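Local coordinates for ESAT-6/WXG100 secretion system protein (Streptococcus gallolyticus, PDB 7JQE), which forms the extracellular region of EsaA, a membrane subunit of the type VIIb secretion system, which probably takes part in toxin export, at residues Val109-Ala112 with Arg113-Leu116; Ile416-Ala419 with Ser420-Gln424; Asp461-Asp464 with Val465-Lys469. One frame throughout, in Å; residues are numbered along the deposited sequence.

None of the three contacts closes a long loop: each lies within about two turns of one helix, the third including its N-cap, and joins residues three to five apart. They follow one another in series, neither nesting nor crossing. Contact 1 lies early in helix 102-135 and contact 2 in helix 396-427, near the middle of the elongated chain; contact 3 then begins helix 462-491, which pairs with helix 102-135. L116 in contact 1 packs on I490 of helix 462-491, and F468 in contact 3 meets Y134 of helix 102-135. Contacts 1 and 3 have centres about 42 Å apart, against about 78 Å for contacts 1 and 2. All three touch the second subunit.

Contact 1: Val109-Ala112 with Arg113-Leu116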
ATOM      1  N   VAL A 109      13.313 -76.732  21.607  1.00125.86           N
ATOM      2  CA  VAL A 109      13.309 -76.325  20.206  1.00125.29           C
ATOM      3  C   VAL A 109      11.910 -75.909  19.775  1.00130.10           C
ATOM      4  O   VAL A 109      11.727 -74.889  19.100  1.00135.66           O
ATOM      5  CB  VAL A 109      13.861 -77.454  19.316  1.00122.80           C
ATOM      6  CG1 VAL A 109      13.506 -77.200  17.860  1.00118.40           C
ATOM      7  CG2 VAL A 109      15.367 -77.575  19.488  1.00120.07           C
ATOM      8  N   GLU A 110      10.897 -76.691  20.156  1.00132.52           N
ATOM      9  CA  GLU A 110       9.526 -76.327  19.820  1.00135.70           C
ATOM     10  C   GLU A 110       9.074 -75.081  20.570  1.00129.50           C
ATOM     11  O   GLU A 110       8.281 -74.295  20.039  1.00140.39           O
ATOM     12  CB  GLU A 110       8.588 -77.497  20.108  1.00143.04           C
ATOM     13  CG  GLU A 110       8.825 -78.698  19.213  1.00153.87           C
ATOM     14  CD  GLU A 110       8.141 -79.951  19.723  1.00172.29           C
ATOM     15  OE1 GLU A 110       7.306 -79.839  20.646  1.00178.76           O
ATOM     16  OE2 GLU A 110       8.442 -81.049  19.208  1.00177.99           O
ATOM     17  N   ASN A 111       9.559 -74.883  21.797  1.00116.38           N
ATOM     18  CA  ASN A 111       9.237 -73.655  22.518  1.00118.89           C
ATOM     19  C   ASN A 111       9.882 -72.446  21.849  1.00111.27           C
ATOM     20  O   ASN A 111       9.303 -71.354  21.831  1.00106.49           O
ATOM     21  CB  ASN A 111       9.680 -73.767  23.975  1.00113.40           C
ATOM     22  CG  ASN A 111       9.112 -72.657  24.841  1.00124.21           C
ATOM     23  OD1 ASN A 111       9.583 -71.518  24.805  1.00117.70           O
ATOM     24  ND2 ASN A 111       8.092 -72.986  25.624  1.00126.45           N
ATOM     25  N   ALA A 112      11.086 -72.622  21.299  1.00108.18           N
ATOM     26  CA  ALA A 112      11.703 -71.556  20.521  1.00110.22           C
ATOM     27  C   ALA A 112      10.920 -71.293  19.241  1.00105.69           C
ATOM     28  O   ALA A 112      10.787 -70.143  18.808  1.00107.01           O
ATOM     29  CB  ALA A 112      13.156 -71.912  20.205  1.00105.98           C
ATOM     30  N   ARG A 113      10.390 -72.352  18.625  1.00107.36           N
ATOM     31  CA  ARG A 113       9.605 -72.182  17.408  1.00108.15           C
ATOM     32  C   ARG A 113       8.344 -71.371  17.675  1.00110.72           C
ATOM     33  O   ARG A 113       7.956 -70.527  16.859  1.00115.76           O
ATOM     34  CB  ARG A 113       9.256 -73.550  16.827  1.00110.64           C
ATOM     35  CG  ARG A 113       8.407 -73.519  15.568  1.00105.85           C
ATOM     36  CD  ARG A 113       8.011 -74.937  15.182  1.00113.10           C
ATOM     37  NE  ARG A 113       9.184 -75.795  15.049  1.00117.13           N
ATOM     38  CZ  ARG A 113       9.174 -77.112  15.232  1.00137.04           C
ATOM     39  NH1 ARG A 113      10.292 -77.811  15.091  1.00139.36           N
ATOM     40  NH2 ARG A 113       8.051 -77.731  15.567  1.00147.99           N
ATOM     41  N   THR A 114       7.689 -71.611  18.813  1.00110.64           N
ATOM     42  CA  THR A 114       6.474 -70.870  19.132  1.00112.68           C
ATOM     43  C   THR A 114       6.790 -69.431  19.528  1.00114.90           C
ATOM     44  O   THR A 114       6.021 -68.513  19.214  1.00109.07           O
ATOM     45  CB  THR A 114       5.698 -71.580  20.241  1.00111.97           C
ATOM     46  OG1 THR A 114       4.638 -70.736  20.704  1.00114.36           O
ATOM     47  CG2 THR A 114       6.613 -71.920  21.403  1.00113.60           C
ATOM     48  N   GLU A 115       7.912 -69.213  20.218  1.00118.06           N
ATOM     49  CA  GLU A 115       8.336 -67.849  20.516  1.00106.89           C
ATOM     50  C   GLU A 115       8.533 -67.052  19.232  1.00103.11           C
ATOM     51  O   GLU A 115       8.041 -65.925  19.104  1.00101.89           O
ATOM     52  CB  GLU A 115       9.624 -67.864  21.340  1.00113.13           C
ATOM     53  CG  GLU A 115       9.515 -68.567  22.687  1.00124.44           C
ATOM     54  CD  GLU A 115       8.648 -67.812  23.677  1.00128.61           C
ATOM     55  OE1 GLU A 115       7.890 -66.917  23.244  1.00128.12           O
ATOM     56  OE2 GLU A 115       8.729 -68.113  24.887  1.00131.41           O
ATOM     57  N   LEU A 116       9.248 -67.630  18.264  1.00 96.41           N
ATOM     58  CA  LEU A 116       9.494 -66.926  17.010  1.00 94.18           C
ATOM     59  C   LEU A 116       8.195 -66.647  16.265  1.00 96.47           C
ATOM     60  O   LEU A 116       8.061 -65.608  15.608  1.00 98.88           O
ATOM     61  CB  LEU A 116      10.454 -67.727  16.133  1.00 94.94           C
ATOM     62  CG  LEU A 116      11.878 -67.874  16.674  1.00100.47           C
ATOM     63  CD1 LEU A 116      12.772 -68.587  15.667  1.00 96.40           C
ATOM     64  CD2 LEU A 116      12.451 -66.514  17.048  1.00 93.75           C
TER
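R113 sends its guanidinium back beside V109 and E110, one turn earlier in helix 102-135. The motif is regular alpha helix, about two turns of it, as the i to i+4 backbone bonds attest. R113 N gives its hydrogen to V109 O at 2.9 Å, T114 N to E110 O at 3.0 Å, and L116 N to A112 O at 3.0 Å. The N-H...O angle is 147° for the R113 bond and 165° for the L116 bond. E115 N also lies 3.0 Å from N111 O, but that oxygen is set too near another atom in the model, so its exact place is doubtful.

E110 and R113 run side by side without a salt bridge, because E110 OE2 and R113 NH2 stay 4.9 Å apart. What touches instead is the aliphatic E110 CG, 3.9 Å from R113 NH2 and placed obliquely to the guanidinium. A bend at chi3 (-55°) in an otherwise mostly extended R113 chain turns the group back along the helix. Both polar ends have partners elsewhere: E110 OE2 a salt bridge with R106, R113 NH1 a weak hydrogen bond to L493 O. The carbonyl R113 O accepts from S117 OG.

Much of the packing falls to apolar residues. L116 rests on L486 and I490 of helix 462-491, and R113 also packs on I490. Of the second subunit, L493 meets A112, T489 meets E115, and V109 and L116 each meet their own counterpart, as expected near a twofold axis. N111 OD1 and E115 OE2, both acceptors, approach to 3.5 Å without a bond.

Contact 2: Ile416-Ala419 with Ser420-Gln424; sequences IDTA and SAMIQ. With EDO (1,2-ethanediol), chain H; EDO (1,2-ethanediol), chain F.
T418 and M422, a selenomethionine, lie side by side one helical turn apart, and their touching atoms are T418 CG2 and M422 CE, separated by 3.7 Å. In T418, chi1 of -64° sets CG2 anti to the nitrogen, facing M422, and OG1 anti to the carbonyl carbon. There OG1 bonds to S414 O and, at 3.0 Å, to O2 of the chain F ethanediol, where either hydroxyl could donate. M422 is extended beyond CG, which carries SE and CE alongside the threonine methyl, while its CG rests 3.4 Å from T418 O.

I423 CG1 lies 3.1 Å from A419 O. The same oxygen accepts I423 N at 2.9 Å through a nearly straight N-H...O angle of 176°. Q424 lays CG against C2 of the chain H ethanediol at 3.3 Å, and its NE2 donates to Q432 O. Both ethanediols probably come from the crystallisation liquor.

D417 has its salt-bridge partner in K234 of its own chain and packs on D417 of the second subunit, where M422 also meets Q424. With S420 and I423 on helix 225-244 and M422 on helix 191-200, this is consistent with a buried helix of an alpha-helical bundle at the dimer interface.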
ATOM      1  N   ILE A 416      -6.659   8.529   1.720  1.00 50.83           N
ATOM      2  CA  ILE A 416      -7.393   7.608   0.855  1.00 40.95           C
ATOM      3  C   ILE A 416      -6.426   6.774   0.028  1.00 49.07           C
ATOM      4  O   ILE A 416      -6.607   5.560  -0.130  1.00 50.56           O
ATOM      5  CB  ILE A 416      -8.377   8.384  -0.040  1.00 39.37           C
ATOM      6  CG1 ILE A 416      -9.519   8.970   0.794  1.00 47.38           C
ATOM      7  CG2 ILE A 416      -8.908   7.503  -1.158  1.00 35.59           C
ATOM      8  CD1 ILE A 416     -10.180  10.172   0.150  1.00 35.91           C
ATOM      9  N   ASP A 417      -5.382   7.409  -0.514  1.00 41.91           N
ATOM     10  CA  ASP A 417      -4.445   6.677  -1.361  1.00 45.18           C
ATOM     11  C   ASP A 417      -3.649   5.661  -0.551  1.00 48.85           C
ATOM     12  O   ASP A 417      -3.483   4.513  -0.977  1.00 48.35           O
ATOM     13  CB  ASP A 417      -3.506   7.650  -2.076  1.00 47.32           C
ATOM     14  CG  ASP A 417      -4.157   8.326  -3.274  1.00 60.54           C
ATOM     15  OD1 ASP A 417      -4.876   7.642  -4.034  1.00 64.28           O
ATOM     16  OD2 ASP A 417      -3.946   9.544  -3.455  1.00 67.65           O
ATOM     17  N   THR A 418      -3.154   6.065   0.619  1.00 47.81           N
ATOM     18  CA  THR A 418      -2.353   5.168   1.441  1.00 46.59           C
ATOM     19  C   THR A 418      -3.157   3.945   1.864  1.00 48.90           C
ATOM     20  O   THR A 418      -2.759   2.805   1.606  1.00 50.79           O
ATOM     21  CB  THR A 418      -1.822   5.917   2.662  1.00 40.95           C
ATOM     22  OG1 THR A 418      -0.926   6.946   2.226  1.00 50.83           O
ATOM     23  CG2 THR A 418      -1.077   4.957   3.595  1.00 36.95           C
ATOM     24  N   ALA A 419      -4.305   4.164   2.507  1.00 40.65           N
ATOM     25  CA  ALA A 419      -5.088   3.042   3.016  1.00 46.00           C
ATOM     26  C   ALA A 419      -5.573   2.138   1.888  1.00 54.74           C
ATOM     27  O   ALA A 419      -5.554   0.909   2.017  1.00 59.43           O
ATOM     28  CB  ALA A 419      -6.268   3.555   3.834  1.00 35.32           C
ATOM     29  N   SER A 420      -6.019   2.724   0.776  1.00 53.02           N
ATOM     30  CA  SER A 420      -6.482   1.904  -0.338  1.00 50.42           C
ATOM     31  C   SER A 420      -5.356   1.041  -0.891  1.00 53.68           C
ATOM     32  O   SER A 420      -5.580  -0.115  -1.267  1.00 50.73           O
ATOM     33  CB  SER A 420      -7.060   2.782  -1.442  1.00 42.71           C
ATOM     34  OG  SER A 420      -7.647   1.990  -2.457  1.00 59.54           O
ATOM     35  N   ALA A 421      -4.140   1.589  -0.960  1.00 47.00           N
ATOM     36  CA  ALA A 421      -3.015   0.818  -1.479  1.00 46.29           C
ATOM     37  C   ALA A 421      -2.638  -0.311  -0.529  1.00 48.85           C
ATOM     38  O   ALA A 421      -2.293  -1.412  -0.974  1.00 47.47           O
ATOM     39  CB  ALA A 421      -1.819   1.731  -1.729  1.00 42.52           C
HETATM   40  N   MSE A 422      -2.696  -0.060   0.776  0.83 38.80           N
HETATM   41  CA  MSE A 422      -2.446  -1.099   1.763  0.83 40.22           C
HETATM   42  C   MSE A 422      -3.448  -2.229   1.582  0.83 42.62           C
HETATM   43  O   MSE A 422      -3.071  -3.393   1.453  0.83 47.87           O
HETATM   44  CB  MSE A 422      -2.533  -0.537   3.177  0.83 42.43           C
HETATM   45  CG  MSE A 422      -1.399   0.400   3.544  0.83 48.95           C
HETATM   46 SE   MSE A 422      -1.660   1.200   5.309  0.83 69.32          SE
HETATM   47  CE  MSE A 422       0.103   2.007   5.531  0.83 66.93           C
ATOM     48  N   ILE A 423      -4.733  -1.874   1.557  1.00 41.58           N
ATOM     49  CA  ILE A 423      -5.774  -2.878   1.360  1.00 48.72           C
ATOM     50  C   ILE A 423      -5.537  -3.639   0.061  1.00 54.77           C
ATOM     51  O   ILE A 423      -5.600  -4.873   0.023  1.00 55.03           O
ATOM     52  CB  ILE A 423      -7.163  -2.222   1.383  1.00 41.80           C
ATOM     53  CG1 ILE A 423      -7.395  -1.534   2.730  1.00 44.89           C
ATOM     54  CG2 ILE A 423      -8.238  -3.256   1.115  1.00 51.81           C
ATOM     55  CD1 ILE A 423      -8.679  -0.704   2.794  1.00 39.94           C
ATOM     56  N   GLN A 424      -5.255  -2.913  -1.022  1.00 50.32           N
ATOM     57  CA  GLN A 424      -5.018  -3.557  -2.312  1.00 48.67           C
ATOM     58  C   GLN A 424      -3.888  -4.581  -2.232  1.00 51.86           C
ATOM     59  O   GLN A 424      -3.973  -5.658  -2.834  1.00 56.96           O
ATOM     60  CB  GLN A 424      -4.696  -2.496  -3.362  1.00 36.82           C
ATOM     61  CG  GLN A 424      -4.292  -3.052  -4.707  1.00 55.52           C
ATOM     62  CD  GLN A 424      -3.887  -1.965  -5.686  1.00 56.51           C
ATOM     63  OE1 GLN A 424      -3.630  -0.827  -5.294  1.00 53.79           O
ATOM     64  NE2 GLN A 424      -3.827  -2.312  -6.965  1.00 56.21           N
TER
HETATM   65  C1  EDO H 707      -0.462  -4.957  -5.809  1.00 79.65           C
HETATM   66  O1  EDO H 707      -0.189  -5.758  -6.963  1.00 71.23           O
HETATM   67  C2  EDO H 707      -1.872  -5.270  -5.320  1.00 84.83           C
HETATM   68  O2  EDO H 707      -2.028  -6.680  -5.110  1.00 79.28           O
HETATM   69  C1  EDO F 705       0.241  10.773   5.827  1.00 86.61           C
HETATM   70  O1  EDO F 705       1.532  10.155   5.778  1.00 89.58           O
HETATM   71  C2  EDO F 705      -0.843   9.740   5.533  1.00 79.29           C
HETATM   72  O2  EDO F 705      -0.651   9.204   4.218  1.00 74.95           O

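Contact 3: Asp461-Asp464 with Val465-Lys469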
ATOM      1  N   ASP A 461       7.153 -29.370  -1.370  1.00 50.65           N
ATOM      2  CA  ASP A 461       8.062 -29.602  -2.485  1.00 51.88           C
ATOM      3  C   ASP A 461       8.032 -31.062  -2.927  1.00 64.08           C
ATOM      4  O   ASP A 461       7.892 -31.979  -2.115  1.00 76.51           O
ATOM      5  CB  ASP A 461       9.485 -29.201  -2.100  1.00 67.46           C
ATOM      6  CG  ASP A 461      10.360 -28.932  -3.308  1.00 81.77           C
ATOM      7  OD1 ASP A 461      10.390 -27.774  -3.772  1.00 87.49           O
ATOM      8  OD2 ASP A 461      11.013 -29.878  -3.798  1.00 90.01           O
ATOM      9  N   GLY A 462       8.174 -31.273  -4.237  1.00 64.25           N
ATOM     10  CA  GLY A 462       8.178 -32.624  -4.767  1.00 59.23           C
ATOM     11  C   GLY A 462       9.380 -33.437  -4.330  1.00 63.89           C
ATOM     12  O   GLY A 462       9.276 -34.654  -4.152  1.00 61.15           O
ATOM     13  N   LEU A 463      10.531 -32.787  -4.150  1.00 67.93           N
ATOM     14  CA  LEU A 463      11.723 -33.509  -3.716  1.00 63.11           C
ATOM     15  C   LEU A 463      11.547 -34.064  -2.309  1.00 67.87           C
ATOM     16  O   LEU A 463      12.010 -35.170  -2.008  1.00 74.31           O
ATOM     17  CB  LEU A 463      12.945 -32.593  -3.791  1.00 64.72           C
ATOM     18  CG  LEU A 463      14.295 -33.186  -3.380  1.00 72.93           C
ATOM     19  CD1 LEU A 463      14.609 -34.451  -4.172  1.00 69.14           C
ATOM     20  CD2 LEU A 463      15.404 -32.158  -3.546  1.00 70.33           C
ATOM     21  N   ASP A 464      10.883 -33.307  -1.431  1.00 73.11           N
ATOM     22  CA  ASP A 464      10.615 -33.804  -0.086  1.00 68.44           C
ATOM     23  C   ASP A 464       9.717 -35.031  -0.126  1.00 63.19           C
ATOM     24  O   ASP A 464       9.936 -35.994   0.620  1.00 60.05           O
ATOM     25  CB  ASP A 464       9.985 -32.705   0.770  1.00 65.25           C
ATOM     26  CG  ASP A 464      11.007 -31.702   1.282  1.00 79.20           C
ATOM     27  OD1 ASP A 464      12.221 -31.927   1.084  1.00 82.25           O
ATOM     28  OD2 ASP A 464      10.595 -30.686   1.885  1.00 84.96           O
ATOM     29  N   VAL A 465       8.696 -35.013  -0.986  1.00 60.06           N
ATOM     30  CA  VAL A 465       7.831 -36.181  -1.131  1.00 58.83           C
ATOM     31  C   VAL A 465       8.629 -37.370  -1.651  1.00 68.65           C
ATOM     32  O   VAL A 465       8.430 -38.510  -1.215  1.00 73.64           O
ATOM     33  CB  VAL A 465       6.635 -35.856  -2.046  1.00 57.17           C
ATOM     34  CG1 VAL A 465       5.889 -37.133  -2.416  1.00 61.53           C
ATOM     35  CG2 VAL A 465       5.702 -34.864  -1.366  1.00 61.28           C
ATOM     36  N   THR A 466       9.542 -37.125  -2.594  1.00 72.24           N
ATOM     37  CA  THR A 466      10.369 -38.206  -3.120  1.00 72.41           C
ATOM     38  C   THR A 466      11.241 -38.808  -2.026  1.00 73.41           C
ATOM     39  O   THR A 466      11.285 -40.031  -1.852  1.00 75.92           O
ATOM     40  CB  THR A 466      11.234 -37.695  -4.273  1.00 74.39           C
ATOM     41  OG1 THR A 466      10.445 -37.608  -5.466  1.00 73.33           O
ATOM     42  CG2 THR A 466      12.412 -38.631  -4.506  1.00 80.43           C
ATOM     43  N   ASN A 467      11.947 -37.959  -1.276  1.00 72.74           N
ATOM     44  CA  ASN A 467      12.830 -38.455  -0.225  1.00 67.28           C
ATOM     45  C   ASN A 467      12.043 -39.124   0.895  1.00 73.37           C
ATOM     46  O   ASN A 467      12.513 -40.100   1.493  1.00 79.73           O
ATOM     47  CB  ASN A 467      13.689 -37.314   0.318  1.00 59.50           C
ATOM     48  CG  ASN A 467      14.775 -36.893  -0.653  1.00 65.17           C
ATOM     49  OD1 ASN A 467      15.156 -37.654  -1.545  1.00 71.15           O
ATOM     50  ND2 ASN A 467      15.285 -35.681  -0.481  1.00 59.71           N
ATOM     51  N   PHE A 468      10.845 -38.614   1.196  1.00 58.28           N
ATOM     52  CA  PHE A 468       9.990 -39.271   2.181  1.00 66.19           C
ATOM     53  C   PHE A 468       9.552 -40.642   1.683  1.00 63.32           C
ATOM     54  O   PHE A 468       9.579 -41.626   2.433  1.00 70.48           O
ATOM     55  CB  PHE A 468       8.776 -38.392   2.482  1.00 59.81           C
ATOM     56  CG  PHE A 468       8.039 -38.765   3.739  1.00 61.54           C
ATOM     57  CD1 PHE A 468       8.627 -38.597   4.982  1.00 58.90           C
ATOM     58  CD2 PHE A 468       6.740 -39.244   3.679  1.00 56.38           C
ATOM     59  CE1 PHE A 468       7.942 -38.922   6.142  1.00 55.78           C
ATOM     60  CE2 PHE A 468       6.053 -39.568   4.833  1.00 59.90           C
ATOM     61  CZ  PHE A 468       6.657 -39.407   6.067  1.00 55.94           C
ATOM     62  N   LYS A 469       9.148 -40.721   0.415  1.00 66.00           N
ATOM     63  CA  LYS A 469       8.814 -42.005  -0.186  1.00 61.42           C
ATOM     64  C   LYS A 469       9.999 -42.961  -0.114  1.00 75.76           C
ATOM     65  O   LYS A 469       9.830 -44.153   0.171  1.00 63.71           O
ATOM     66  CB  LYS A 469       8.372 -41.791  -1.635  1.00 62.06           C
ATOM     67  CG  LYS A 469       7.832 -43.023  -2.340  1.00 73.55           C
ATOM     68  CD  LYS A 469       7.655 -42.775  -3.831  1.00 64.65           C
ATOM     69  CE  LYS A 469       6.968 -43.951  -4.510  1.00 88.30           C
ATOM     70  NZ  LYS A 469       6.807 -43.740  -5.974  1.00 95.68           N
TER
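L463 and N467 meet one turn apart with their side chains crossing at a slant, L463 CD1 coming to 3.9 Å from N467 ND2. The leucine reaches there because CG stands opposite its backbone nitrogen. The amide of N467 lies back over the turn, but ND2, 3.6 Å from L463 O, makes no hydrogen bond with it. That oxygen is taken by the backbone: N467 N donates to L463 O at 2.9 Å with an N-H...O angle of 168°.

Next to this pair, G462 O accepts T466 N at 2.9 Å, and T466 OG1 adds a second, weak bond to the same carbonyl. D464 O takes F468 N at 2.8 Å. The first backbone bond of the series is weak, with V465 N 3.3 Å from D461 O.

This is the start of helix 462-491, and D461 is its N-cap. Its side chain turns back into the first turn, where D461 OD2 receives L463 N at 3.0 Å on the anti side of the carboxylate, 24° out of its plane. The cap thus supplies an acceptor to an amide with no helical carbonyl four residues before it.

Further out, the second subunit holds this end: S183 OG of that chain bonds to D461 N, and D464 OD2 is satisfied across the interface by S183 N, with a weak bond from E182 N of the same subunit. Within its own chain V465 packs on K173 and F468 on V172 and L176 of helix 169-179, while the F468 ring meets that of Y134 with the planes about 30° apart.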